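PDB 2RFB: cytochrome P450 from Picrophilus torridus, which binds heme and probably acts as a monooxygenase, using molecular oxygen and electrons from a redox partner to oxidise an organic substrate. Local coordinates for residues Asp20-His23 against Val24-Asp28. Numbering follows the deposited sequence.
Sequences DVKH and VLMND
The side-chain amide of Asn27 and the imidazole of His23 meet at a slant, their planes 47° apart. Asn27 ND2 comes within 3.3 Å of His23 CD2. This is the C-terminal end of helix 18-26 of the cytochrome P450 fold, where Asn27 is the first residue to leave helical geometry. His23 CG stands anti to its own backbone N (chi1 174°) and beside its carbonyl carbon, which brings the ring near the amide that bonds that same carbonyl. The amide gives ND2 to His23 O at 2.8 Å, almost straight at 171°. That oxygen lies in the amide plane, while ND2 is tilted from the carbonyl plane. Asn27 N adds only a weak, bent bond to His23 O. With an alanine here ND2 is gone, and His23 O would probably be held less firmly, its near-straight bond lost and the weak one from Asn27 N left. Before this end, regular i to i+4 bonds run from Val24 N to Asp20 O and from Met26 N to Lys22 O. Lys22 and Met26 lie side by side, CG to CG at 3.9 Å. The buried side of the helix faces strand 256-259 through Val21 and Val24. Leu25 packs on Arg238, a heme-binding residue, and its side chain comes within about 4 Å of the heme at the nearest atoms. On this side Leu25 CD1 rests 3.9 Å from Val21 CG1, and Leu25 N bonds Val21 O at 2.9 Å.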
loop_
_atom_site.group_PDB
_atom_site.type_symbol
_atom_site.label_atom_id
_atom_site.label_comp_id
_atom_site.label_asym_id
_atom_site.label_seq_id
_atom_site.Cartn_x
_atom_site.Cartn_y
_atom_site.Cartn_z
ATOM N N ASP A 20 -4.810 20.546 -5.382
ATOM C CA ASP A 20 -3.678 20.941 -4.548
ATOM C C ASP A 20 -2.869 19.722 -4.134
ATOM O O ASP A 20 -1.639 19.766 -4.141
ATOM C CB ASP A 20 -4.154 21.709 -3.329
ATOM C CG ASP A 20 -4.702 23.046 -3.679
ATOM O OD1 ASP A 20 -4.295 23.633 -4.716
ATOM O OD2 ASP A 20 -5.536 23.539 -2.901
ATOM N N VAL A 21 -3.544 18.628 -3.774
ATOM C CA VAL A 21 -2.833 17.391 -3.449
ATOM C C VAL A 21 -1.948 17.009 -4.632
ATOM O O VAL A 21 -0.741 16.820 -4.486
ATOM C CB VAL A 21 -3.786 16.232 -3.014
ATOM C CG1 VAL A 21 -3.022 14.910 -2.864
ATOM C CG2 VAL A 21 -4.501 16.570 -1.666
ATOM N N LYS A 22 -2.533 16.992 -5.826
ATOM C CA LYS A 22 -1.807 16.694 -7.079
ATOM C C LYS A 22 -0.663 17.653 -7.399
ATOM O O LYS A 22 0.411 17.194 -7.829
ATOM C CB LYS A 22 -2.782 16.717 -8.229
ATOM C CG LYS A 22 -2.237 16.171 -9.479
ATOM C CD LYS A 22 -3.409 15.971 -10.384
ATOM C CE LYS A 22 -2.979 15.593 -11.712
ATOM N NZ LYS A 22 -3.956 16.229 -12.645
ATOM N N HIS A 23 -0.888 18.960 -7.204
ATOM C CA HIS A 23 0.154 19.937 -7.403
ATOM C C HIS A 23 1.332 19.566 -6.482
ATOM O O HIS A 23 2.482 19.432 -6.907
ATOM C CB HIS A 23 -0.353 21.335 -7.059
ATOM C CG HIS A 23 0.716 22.382 -7.103
ATOM N ND1 HIS A 23 1.257 22.949 -5.964
ATOM C CD2 HIS A 23 1.384 22.929 -8.148
ATOM C CE1 HIS A 23 2.190 23.824 -6.312
ATOM N NE2 HIS A 23 2.284 23.833 -7.628
ATOM N N VAL A 24 1.035 19.356 -5.209
ATOM C CA VAL A 24 2.111 19.027 -4.280
ATOM C C VAL A 24 2.837 17.753 -4.744
ATOM O O VAL A 24 4.032 17.776 -4.961
ATOM C CB VAL A 24 1.585 18.907 -2.793
ATOM C CG1 VAL A 24 2.555 18.105 -1.934
ATOM C CG2 VAL A 24 1.295 20.294 -2.230
ATOM N N LEU A 25 2.133 16.647 -4.921
ATOM C CA LEU A 25 2.817 15.376 -5.279
ATOM C C LEU A 25 3.514 15.446 -6.636
ATOM O O LEU A 25 4.511 14.807 -6.828
ATOM C CB LEU A 25 1.851 14.171 -5.233
ATOM C CG LEU A 25 1.218 13.926 -3.874
ATOM C CD1 LEU A 25 0.156 12.847 -3.923
ATOM C CD2 LEU A 25 2.362 13.500 -2.973
ATOM N N MET A 26 2.967 16.172 -7.597
ATOM C CA MET A 26 3.621 16.240 -8.925
ATOM C C MET A 26 4.866 17.145 -8.901
ATOM O O MET A 26 5.672 17.142 -9.844
ATOM C CB MET A 26 2.653 16.791 -9.982
ATOM C CG MET A 26 1.514 15.861 -10.401
ATOM S SD MET A 26 2.111 14.457 -11.392
ATOM C CE MET A 26 2.784 15.166 -12.850
ATOM N N ASN A 27 5.017 17.953 -7.844
ATOM C CA ASN A 27 6.172 18.886 -7.784
ATOM C C ASN A 27 7.187 18.394 -6.708
ATOM O O ASN A 27 7.432 19.032 -5.674
ATOM C CB ASN A 27 5.719 20.355 -7.641
ATOM C CG ASN A 27 5.079 20.920 -8.932
ATOM O OD1 ASN A 27 5.757 21.450 -9.814
ATOM N ND2 ASN A 27 3.770 20.855 -9.012
ATOM N N ASP A 28 7.742 17.220 -6.999
ATOM C CA ASP A 28 8.793 16.574 -6.209
ATOM C C ASP A 28 10.025 17.445 -5.911
ATOM O O ASP A 28 10.558 17.336 -4.826
ATOM C CB ASP A 28 9.209 15.276 -6.895
ATOM C CG ASP A 28 9.623 15.506 -8.315
ATOM O OD1 ASP A 28 8.766 15.615 -9.194
ATOM O OD2 ASP A 28 10.836 15.640 -8.572
#